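Local coordinates for protein endo-beta-N-acetylglucosaminidase F1 (Bacteroides thetaiotaomicron VPI-5482, PDB 6TCV) that cleaves high-mannose N-glycans as an endo-beta-N-acetylglucosaminidase of a human gut bacterium, probably within their chitobiose core, at residues A[246-251]-A[284-289]; A[322-327]-A[348-353]; A[266-271]-A[310-315]. The protein carries 2 engineered substitutions. All blocks are in the same frame, centred on the assembly; numbering follows the deposited sequence. Where two conformers were deposited one is given.

Contact 1 (A[246-251]-A[284-289]); sequences LGLLGN and VNYADL. Engineered in segment 284-289: Ala287 (natural residue Asp), Leu289 (natural residue Glu). With NAG (2-acetamido-2-deoxy-beta-D-glucopyranose), chain B.
Leu249 lays its CD1 methyl against two engineered residues, Ala287 on the neighbouring strand and Leu289 in the loop just after it: CB of Ala287 (Asp in the natural protein) is 3.8 Å from Leu249 CD1, and CB of Leu289 (naturally Glu) is 4.0 Å from the same methyl. With CG anti to the backbone N (chi1 -180°), the leucine's CD1 turns across to segment 284-289 and this pair. Leu289 in turn sends CD2 to within 3.2 Å of O4 of the bound N-acetylglucosamine, while a mannose touches Leu249. At Gly250 a side chain would run into the carbonyl of Leu289, whose O is 3.0 Å from Gly250 CA.

Leu248 and Tyr286 occupy the other face. Here Leu248 CB approaches the tyrosine ring at its edge, 3.8 Å from Tyr286 CD1, and Val284 CG2 stands over one ring face, offset toward the rim and 4.0 Å from Leu248 CD2. The phenol is tied outward to Thr316. Beneath these side chains, a parallel ladder sets the spacing: Leu248 N donates to Asn285 O (2.8 Å, 161°), and Asn285 N and Ala287 N donate to Leu246 O and Leu248 O. A water adds a bridge, giving a hydrogen to Leu248 O and taking one from Asn285 ND2 at 2.8 Å.

Helix 262-278 covers the Leu248 and Tyr286 side. The two strands and this helix form a beta-alpha-beta unit of a TIM barrel, as in glycoside hydrolase family 18, with the engineered positions and sugars gathered at the C-terminal strand ends, where such barrels place their active site.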
loop_
_atom_site.group_PDB
_atom_site.type_symbol
_atom_site.label_atom_id
_atom_site.label_comp_id
_atom_site.label_asym_id
_atom_site.label_seq_id
_atom_site.Cartn_x
_atom_site.Cartn_y
_atom_site.Cartn_z
ATOM N N LEU A 246 -7.704 -0.216 2.389
ATOM C CA LEU A 246 -9.061 -0.617 2.037
ATOM C C LEU A 246 -8.992 -1.485 0.789
ATOM O O LEU A 246 -8.411 -1.085 -0.228
ATOM C CB LEU A 246 -9.918 0.618 1.771
ATOM C CG LEU A 246 -11.426 0.348 1.537
ATOM C CD1 LEU A 246 -12.059 -0.302 2.768
ATOM C CD2 LEU A 246 -12.104 1.657 1.156
ATOM N N GLY A 247 -9.535 -2.696 0.853
ATOM C CA GLY A 247 -9.676 -3.501 -0.352
ATOM C C GLY A 247 -10.914 -3.064 -1.126
ATOM O O GLY A 247 -11.960 -2.796 -0.541
ATOM N N LEU A 248 -10.763 -3.018 -2.453
ATOM C CA LEU A 248 -11.869 -2.800 -3.385
ATOM C C LEU A 248 -11.975 -4.015 -4.289
ATOM O O LEU A 248 -10.955 -4.535 -4.774
ATOM C CB LEU A 248 -11.652 -1.528 -4.216
ATOM C CG LEU A 248 -12.399 -0.286 -3.775
ATOM C CD1 LEU A 248 -13.914 -0.480 -3.824
ATOM C CD2 LEU A 248 -11.954 0.187 -2.407
ATOM N N LEU A 249 -13.208 -4.420 -4.550
ATOM C CA LEU A 249 -13.499 -5.648 -5.268
ATOM C C LEU A 249 -14.764 -5.424 -6.088
ATOM O O LEU A 249 -15.742 -4.862 -5.580
ATOM C CB LEU A 249 -13.689 -6.764 -4.205
ATOM C CG LEU A 249 -13.997 -8.166 -4.729
ATOM C CD1 LEU A 249 -12.823 -8.807 -5.409
ATOM C CD2 LEU A 249 -14.483 -9.027 -3.537
ATOM N N GLY A 250 -14.798 -5.962 -7.307
ATOM C CA GLY A 250 -16.017 -5.946 -8.115
ATOM C C GLY A 250 -17.124 -6.705 -7.424
ATOM O O GLY A 250 -16.893 -7.488 -6.506
ATOM N N ASN A 251 -18.363 -6.477 -7.876
ATOM C CA ASN A 251 -19.494 -6.938 -7.085
ATOM C C ASN A 251 -20.792 -7.071 -7.899
ATOM O O ASN A 251 -21.860 -6.595 -7.466
ATOM C CB ASN A 251 -19.694 -5.968 -5.902
ATOM C CG ASN A 251 -20.563 -6.557 -4.835
ATOM O OD1 ASN A 251 -20.582 -7.792 -4.610
ATOM N ND2 ASN A 251 -21.319 -5.734 -4.187
ATOM N N VAL A 284 -4.943 1.523 -0.774
ATOM C CA VAL A 284 -5.957 0.660 -1.387
ATOM C C VAL A 284 -5.339 -0.566 -2.022
ATOM O O VAL A 284 -4.173 -0.561 -2.450
ATOM C CB VAL A 284 -6.758 1.476 -2.448
ATOM C CG1 VAL A 284 -5.897 1.846 -3.649
ATOM C CG2 VAL A 284 -8.014 0.758 -2.916
ATOM N N ASN A 285 -6.109 -1.648 -2.093
ATOM C CA ASN A 285 -5.863 -2.767 -3.006
ATOM C C ASN A 285 -7.032 -2.855 -3.985
ATOM O O ASN A 285 -8.197 -2.776 -3.548
ATOM C CB ASN A 285 -5.749 -4.105 -2.289
ATOM C CG ASN A 285 -5.551 -5.251 -3.257
ATOM O OD1 ASN A 285 -4.399 -5.464 -3.764
ATOM N ND2 ASN A 285 -6.552 -5.904 -3.603
ATOM N N TYR A 286 -6.730 -3.000 -5.270
ATOM C CA TYR A 286 -7.743 -3.240 -6.298
ATOM C C TYR A 286 -7.675 -4.688 -6.769
ATOM O O TYR A 286 -6.623 -5.157 -7.231
ATOM C CB TYR A 286 -7.484 -2.298 -7.469
ATOM C CG TYR A 286 -7.798 -0.836 -7.194
ATOM C CD1 TYR A 286 -8.982 -0.440 -6.631
ATOM C CD2 TYR A 286 -6.875 0.167 -7.538
ATOM C CE1 TYR A 286 -9.285 0.895 -6.436
ATOM C CE2 TYR A 286 -7.173 1.525 -7.340
ATOM C CZ TYR A 286 -8.393 1.866 -6.798
ATOM O OH TYR A 286 -8.730 3.189 -6.606
ATOM N N ALA A 287 -8.842 -5.345 -6.720
ATOM C CA ALA A 287 -9.029 -6.716 -7.166
ATOM C C ALA A 287 -10.185 -6.771 -8.162
ATOM O O ALA A 287 -11.369 -6.590 -7.796
ATOM C CB ALA A 287 -9.262 -7.612 -5.953
ATOM N N ASP A 288 -9.833 -6.992 -9.421
ATOM C CA ASP A 288 -10.789 -7.008 -10.527
ATOM C C ASP A 288 -11.411 -8.382 -10.684
ATOM O O ASP A 288 -10.972 -9.190 -11.498
ATOM C CB ASP A 288 -10.139 -6.581 -11.841
ATOM C CG ASP A 288 -11.091 -6.703 -13.026
ATOM O OD1 ASP A 288 -12.322 -6.460 -12.848
ATOM O OD2 ASP A 288 -10.633 -6.994 -14.141
ATOM N N LEU A 289 -12.405 -8.663 -9.836
ATOM C CA LEU A 289 -13.214 -9.880 -9.883
ATOM C C LEU A 289 -14.676 -9.531 -9.701
ATOM O O LEU A 289 -15.016 -8.562 -9.048
ATOM C CB LEU A 289 -12.819 -10.913 -8.782
ATOM C CG LEU A 289 -11.437 -11.499 -8.921
ATOM C CD1 LEU A 289 -10.391 -10.687 -8.225
ATOM C CD2 LEU A 289 -11.387 -12.916 -8.368
HETATM C C1 NAG B . -11.114 -18.067 -9.225
HETATM C C2 NAG B . -12.152 -18.060 -8.128
HETATM C C3 NAG B . -12.100 -16.750 -7.353
HETATM C C4 NAG B . -10.678 -16.506 -6.895
HETATM C C5 NAG B . -9.786 -16.443 -8.120
HETATM C C6 NAG B . -8.354 -16.047 -7.856
HETATM C C7 NAG B . -14.140 -19.319 -8.807
HETATM C C8 NAG B . -15.419 -19.267 -9.612
HETATM N N2 NAG B . -13.481 -18.191 -8.719
HETATM O O3 NAG B . -13.021 -16.850 -6.271
HETATM O O4 NAG B . -10.755 -15.245 -6.204
HETATM O O5 NAG B . -9.819 -17.741 -8.718
HETATM O O6 NAG B . -7.815 -16.945 -6.858
HETATM O O7 NAG B . -13.738 -20.348 -8.275
HETATM O O HOH W 1 -9.177 -5.895 -2.591
#

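Contact 2 (A[322-327]-A[348-353]); sequences DKLVTV and IDIVVA
Strands 324-327 and 350-353 run parallel, 4.9 Å apart at closest approach and 22° off alignment, joined by two backbone bonds round Val327: Val327 N to Ile350 O, and Val352 N to Val327 O (3.0 Å). Further back the ladder changes character. Asp349 N, not the amide of Ile350, donates to Val325 O at 2.8 Å, and the Asp349 side chain supplies the returning acceptor: OD2 receives Val325 N at 2.9 Å in a nearly straight bond (173°) through its anti lone pair. A carboxylate thus does the work of a backbone carbonyl. CG of Asp349 lies anti to its own carbonyl carbon (chi1 -66°), which turns the acid across to strand 324-327, where the Leu324 side chain slants across it, Leu324 CD2 3.6 Å from Asp349 CB.

Beyond the acid, Thr326 and Ile350 lie side by side and point the same way, Thr326 CG2 being 3.7 Å from Ile350 CB. The threonine hydroxyl turns instead to Tyr171 and to the carbonyl of Val284, while Ile350 also rests on Tyr171. On the other face, Val327 and Val351 meet methyl to methyl, with CG2 of Val327 3.7 Å from CG2 of Val351 and Tyr334 touching both.

The shift has a cost: with Val325 O taken by Asp349 N, Ile350 N is buried with no hydrogen-bond partner. Asp349 OD2, by contrast, also forms a salt bridge with Lys317, whose ammonium group additionally bonds Lys323 O. Shared between an amide and an ammonium group, the acid is likely to stay ionised where the strand pairing begins.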
loop_
_atom_site.group_PDB
_atom_site.type_symbol
_atom_site.label_atom_id
_atom_site.label_comp_id
_atom_site.label_asym_id
_atom_site.label_seq_id
_atom_site.Cartn_x
_atom_site.Cartn_y
_atom_site.Cartn_z
ATOM N N ASP A 322 0.915 10.141 -1.251
ATOM C CA ASP A 322 1.700 9.582 -0.148
ATOM C C ASP A 322 1.198 8.216 0.323
ATOM O O ASP A 322 1.826 7.644 1.214
ATOM C CB ASP A 322 1.764 10.575 1.024
ATOM C CG ASP A 322 0.402 10.901 1.572
ATOM O OD1 ASP A 322 -0.568 10.941 0.808
ATOM O OD2 ASP A 322 0.325 11.198 2.786
ATOM N N LYS A 323 0.113 7.692 -0.252
ATOM C CA LYS A 323 -0.479 6.428 0.183
ATOM C C LYS A 323 -0.232 5.330 -0.840
ATOM O O LYS A 323 0.166 5.596 -1.980
ATOM C CB LYS A 323 -1.982 6.618 0.426
ATOM C CG LYS A 323 -2.261 7.609 1.551
ATOM C CD LYS A 323 -3.712 7.640 1.990
ATOM C CE LYS A 323 -3.972 8.571 3.151
ATOM N NZ LYS A 323 -4.062 9.944 2.659
ATOM N N LEU A 324 -0.433 4.085 -0.420
ATOM C CA LEU A 324 -0.138 2.940 -1.259
ATOM C C LEU A 324 -1.250 2.665 -2.260
ATOM O O LEU A 324 -2.428 2.603 -1.893
ATOM C CB LEU A 324 0.087 1.699 -0.403
ATOM C CG LEU A 324 1.313 1.778 0.500
ATOM C CD1 LEU A 324 1.307 0.582 1.444
ATOM C CD2 LEU A 324 2.607 1.757 -0.303
ATOM N N VAL A 325 -0.880 2.465 -3.527
ATOM C CA VAL A 325 -1.775 1.962 -4.564
ATOM C C VAL A 325 -1.271 0.590 -4.949
ATOM O O VAL A 325 -0.128 0.443 -5.417
ATOM C CB VAL A 325 -1.862 2.920 -5.749
ATOM C CG1 VAL A 325 -2.735 2.361 -6.876
ATOM C CG2 VAL A 325 -2.384 4.269 -5.277
ATOM N N THR A 326 -2.084 -0.411 -4.686
ATOM C CA THR A 326 -1.642 -1.788 -4.836
ATOM C C THR A 326 -2.707 -2.561 -5.596
ATOM O O THR A 326 -3.887 -2.190 -5.586
ATOM C CB THR A 326 -1.337 -2.462 -3.479
ATOM O OG1 THR A 326 -2.541 -2.773 -2.764
ATOM C CG2 THR A 326 -0.479 -1.591 -2.603
ATOM N N VAL A 327 -2.298 -3.637 -6.250
ATOM C CA VAL A 327 -3.184 -4.427 -7.095
ATOM C C VAL A 327 -2.974 -5.920 -6.867
ATOM O O VAL A 327 -1.867 -6.395 -6.611
ATOM C CB VAL A 327 -3.119 -4.096 -8.587
ATOM C CG1 VAL A 327 -3.476 -2.656 -8.816
ATOM C CG2 VAL A 327 -1.758 -4.392 -9.124
ATOM N N ILE A 348 2.118 2.040 -9.060
ATOM C CA ILE A 348 1.890 0.710 -8.487
ATOM C C ILE A 348 2.983 0.507 -7.429
ATOM O O ILE A 348 4.154 0.249 -7.771
ATOM C CB ILE A 348 1.911 -0.436 -9.528
ATOM C CG1 ILE A 348 0.953 -0.194 -10.698
ATOM C CG2 ILE A 348 1.624 -1.768 -8.782
ATOM C CD1 ILE A 348 -0.465 -0.301 -10.302
ATOM N N ASP A 349 2.607 0.600 -6.151
ATOM C CA ASP A 349 3.567 0.400 -5.093
ATOM C C ASP A 349 3.828 -1.069 -4.818
ATOM O O ASP A 349 4.982 -1.436 -4.512
ATOM C CB ASP A 349 3.061 1.090 -3.849
ATOM C CG ASP A 349 3.025 2.567 -4.016
ATOM O OD1 ASP A 349 4.113 3.175 -4.116
ATOM O OD2 ASP A 349 1.910 3.172 -4.054
ATOM N N ILE A 350 2.796 -1.909 -4.883
ATOM C CA ILE A 350 2.904 -3.333 -4.588
ATOM C C ILE A 350 1.956 -4.048 -5.532
ATOM O O ILE A 350 0.792 -3.637 -5.654
ATOM C CB ILE A 350 2.545 -3.697 -3.115
ATOM C CG1 ILE A 350 3.245 -2.773 -2.106
ATOM C CG2 ILE A 350 2.918 -5.153 -2.831
ATOM C CD1 ILE A 350 2.761 -2.973 -0.675
ATOM N N VAL A 351 2.419 -5.149 -6.122
ATOM C CA VAL A 351 1.559 -6.055 -6.890
ATOM C C VAL A 351 1.696 -7.449 -6.278
ATOM O O VAL A 351 2.807 -7.954 -6.049
ATOM C CB VAL A 351 1.834 -6.019 -8.409
ATOM C CG1 VAL A 351 3.279 -6.256 -8.777
ATOM C CG2 VAL A 351 0.912 -7.012 -9.147
ATOM N N VAL A 352 0.561 -8.082 -6.004
ATOM C CA VAL A 352 0.515 -9.428 -5.441
ATOM C C VAL A 352 -0.186 -10.347 -6.420
ATOM O O VAL A 352 -1.237 -9.978 -6.984
ATOM C CB VAL A 352 -0.108 -9.438 -4.008
ATOM C CG1 VAL A 352 0.710 -8.560 -3.071
ATOM C CG2 VAL A 352 -1.593 -9.021 -3.985
ATOM N N ALA A 353 0.288 -11.592 -6.505
ATOM C CA ALA A 353 -0.194 -12.493 -7.530
ATOM C C ALA A 353 -1.113 -13.530 -6.924
ATOM O O ALA A 353 -1.261 -13.626 -5.711
ATOM C CB ALA A 353 1.012 -13.218 -8.155
#

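Contact 3 (A[266-271]-A[310-315])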
loop_
_atom_site.group_PDB
_atom_site.type_symbol
_atom_site.label_atom_id
_atom_site.label_comp_id
_atom_site.label_asym_id
_atom_site.label_seq_id
_atom_site.Cartn_x
_atom_site.Cartn_y
_atom_site.Cartn_z
ATOM N N LYS A 266 -11.275 8.767 -12.972
ATOM C CA LYS A 266 -10.865 9.904 -12.179
ATOM C C LYS A 266 -11.774 10.080 -10.967
ATOM O O LYS A 266 -11.303 10.302 -9.838
ATOM C CB LYS A 266 -10.908 11.174 -13.031
ATOM C CG LYS A 266 -9.774 11.279 -14.054
ATOM C CD LYS A 266 -9.863 12.526 -14.892
ATOM C CE LYS A 266 -8.715 12.613 -15.881
ATOM N NZ LYS A 266 -8.930 13.657 -16.901
ATOM N N ASP A 267 -13.094 10.029 -11.184
ATOM C CA ASP A 267 -14.006 10.268 -10.064
ATOM C C ASP A 267 -13.918 9.149 -9.042
ATOM O O ASP A 267 -13.916 9.408 -7.841
ATOM C CB ASP A 267 -15.443 10.448 -10.549
ATOM C CG ASP A 267 -15.615 11.644 -11.427
ATOM O OD1 ASP A 267 -14.791 12.544 -11.497
ATOM O OD2 ASP A 267 -16.844 11.867 -11.813
ATOM N N PHE A 268 -13.853 7.892 -9.496
ATOM C CA PHE A 268 -13.816 6.800 -8.536
ATOM C C PHE A 268 -12.512 6.835 -7.756
ATOM O O PHE A 268 -12.522 6.628 -6.524
ATOM C CB PHE A 268 -14.006 5.466 -9.270
ATOM C CG PHE A 268 -14.150 4.303 -8.342
ATOM C CD1 PHE A 268 -15.306 4.127 -7.586
ATOM C CD2 PHE A 268 -13.096 3.431 -8.152
ATOM C CE1 PHE A 268 -15.388 3.060 -6.714
ATOM C CE2 PHE A 268 -13.187 2.401 -7.283
ATOM C CZ PHE A 268 -14.341 2.231 -6.564
ATOM N N ALA A 269 -11.399 7.160 -8.433
ATOM C CA ALA A 269 -10.119 7.307 -7.742
ATOM C C ALA A 269 -10.201 8.361 -6.655
ATOM O O ALA A 269 -9.688 8.162 -5.540
ATOM C CB ALA A 269 -9.071 7.736 -8.756
ATOM N N ARG A 270 -10.862 9.477 -6.944
ATOM C CA ARG A 270 -10.994 10.566 -5.986
ATOM C C ARG A 270 -11.894 10.167 -4.819
ATOM O O ARG A 270 -11.637 10.560 -3.684
ATOM C CB ARG A 270 -11.438 11.844 -6.716
ATOM C CG ARG A 270 -10.310 12.291 -7.649
ATOM C CD ARG A 270 -10.719 13.228 -8.751
ATOM N NE ARG A 270 -9.603 13.222 -9.730
ATOM C CZ ARG A 270 -9.561 13.934 -10.835
ATOM N NH1 ARG A 270 -10.560 14.733 -11.122
ATOM N NH2 ARG A 270 -8.514 13.859 -11.655
ATOM N N GLU A 271 -12.907 9.323 -5.078
ATOM C CA GLU A 271 -13.735 8.792 -3.987
ATOM C C GLU A 271 -12.946 7.842 -3.093
ATOM O O GLU A 271 -13.054 7.913 -1.857
ATOM C CB GLU A 271 -14.968 8.118 -4.588
ATOM C CG GLU A 271 -15.965 7.705 -3.541
ATOM C CD GLU A 271 -17.301 7.370 -4.109
ATOM O OE1 GLU A 271 -17.830 8.212 -4.908
ATOM O OE2 GLU A 271 -17.956 6.422 -3.634
ATOM N N ALA A 310 -5.223 0.566 -15.520
ATOM C CA ALA A 310 -4.050 1.410 -15.261
ATOM C C ALA A 310 -4.462 2.856 -15.062
ATOM O O ALA A 310 -3.928 3.545 -14.184
ATOM C CB ALA A 310 -3.043 1.277 -16.410
ATOM N N ARG A 311 -5.399 3.344 -15.873
ATOM C CA ARG A 311 -5.912 4.699 -15.662
ATOM C C ARG A 311 -6.423 4.889 -14.224
ATOM O O ARG A 311 -6.097 5.881 -13.556
ATOM C CB ARG A 311 -6.998 5.018 -16.686
ATOM C CG ARG A 311 -7.828 6.318 -16.370
ATOM C CD ARG A 311 -6.969 7.579 -16.458
ATOM N NE ARG A 311 -6.475 7.772 -17.827
ATOM C CZ ARG A 311 -5.612 8.716 -18.150
ATOM N NH1 ARG A 311 -5.147 9.572 -17.272
ATOM N NH2 ARG A 311 -5.143 8.770 -19.403
ATOM N N LEU A 312 -7.186 3.934 -13.726
ATOM C CA LEU A 312 -7.679 4.032 -12.357
ATOM C C LEU A 312 -6.537 4.047 -11.359
ATOM O O LEU A 312 -6.525 4.860 -10.423
ATOM C CB LEU A 312 -8.661 2.875 -12.024
ATOM C CG LEU A 312 -9.114 2.819 -10.563
ATOM C CD1 LEU A 312 -9.861 4.102 -10.174
ATOM C CD2 LEU A 312 -9.946 1.573 -10.289
ATOM N N CYS A 313 -5.537 3.187 -11.541
ATOM C CA CYS A 313 -4.419 3.175 -10.598
ATOM C C CYS A 313 -3.671 4.500 -10.600
ATOM O O CYS A 313 -3.345 5.044 -9.537
ATOM C CB CYS A 313 -3.470 2.018 -10.922
ATOM S SG CYS A 313 -4.211 0.379 -10.619
ATOM N N TYR A 314 -3.385 5.017 -11.797
ATOM C CA TYR A 314 -2.677 6.274 -11.953
ATOM C C TYR A 314 -3.448 7.401 -11.292
ATOM O O TYR A 314 -2.872 8.196 -10.549
ATOM C CB TYR A 314 -2.491 6.566 -13.454
ATOM C CG TYR A 314 -2.029 7.950 -13.741
ATOM C CD1 TYR A 314 -0.686 8.307 -13.570
ATOM C CD2 TYR A 314 -2.922 8.909 -14.164
ATOM C CE1 TYR A 314 -0.260 9.640 -13.815
ATOM C CE2 TYR A 314 -2.493 10.212 -14.428
ATOM C CZ TYR A 314 -1.161 10.544 -14.262
ATOM O OH TYR A 314 -0.737 11.842 -14.512
ATOM N N GLU A 315 -4.750 7.511 -11.566
ATOM C CA GLU A 315 -5.542 8.582 -10.985
ATOM C C GLU A 315 -5.648 8.435 -9.484
ATOM O O GLU A 315 -5.710 9.436 -8.774
ATOM C CB GLU A 315 -6.940 8.653 -11.632
ATOM C CG GLU A 315 -6.924 8.971 -13.106
ATOM C CD GLU A 315 -6.396 10.341 -13.464
ATOM O OE1 GLU A 315 -6.289 11.234 -12.552
ATOM O OE2 GLU A 315 -6.098 10.550 -14.666
HETATM O O HOH W 2 -6.939 11.748 -9.773
#
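Glu315 projects toward helix 266-271 and is met there on its hydrocarbon part and on its carboxylate. Its CB packs 3.7 Å from Ala269 CB. Farther out the chain bends at chi2 (-65°), which swings the carboxylate past the extended Lys266; the two side chains cross obliquely, with Lys266 CG 3.6 Å from Glu315 CD. Arg270 lies alongside the glutamate and points the same way. Its NH2 forms a rather long salt bridge of 3.6 Å to Glu315 OE1, and because the guanidinium and carboxylate planes stand 74° apart, the two groups do not make a flat, forked pair. CB of Lys266 lies over the centre of that guanidinium, covering one face.

A water lies at the edge of the same group, in its plane. It accepts from Arg270 NE at 3.0 Å and donates both to the backbone O of Glu315, at 2.8 Å, and to Glu315 OE1. The second carboxylate oxygen is held within its own helix, where Arg311 NH1 donates to Glu315 OE2 at 2.9 Å, close to the guanidinium plane; Arg311 also has Asp340 as a salt-bridge partner.

The two helices, inclined at 44° and 8.4 Å apart at closest approach, are consecutive members of the outer helical layer of a TIM barrel. An alanine in place of Glu315 would deprive Arg270 and Arg311 of their shared anion, and the Arg270 guanidinium would probably be freer to swing away from helix 310-315.

On the side facing the strands, Leu312 inserts CD1 between the helices. The methyl meets the Phe268 ring edge-on and in plane, 3.9 Å from CD2 of Phe268, and also touches the backbone at Ala269 N.

How the contacts relate
From the N terminus, strand 243-249 opens contact 1, and the chain then passes through helix 262-278, the first half of contact 3, before strand 283-287 closes contact 1 beside its predecessor. Helix 306-319 next closes contact 3, so contacts 1 and 3 interlock by crossing. Contact 2 follows in series, opening on strand 324-329 and closing with strand 350-353 after an excursion without a helix. Contacts 1 and 2 join four parallel strands side by side in the barrel sheet, their middle strands being direct neighbours, while contact 3 binds the helices outside. Tyr286 with Leu312 and Leu248 with Phe268 connect contacts 1 and 3; Cys313 packs on Val327, linking contacts 3 and 2.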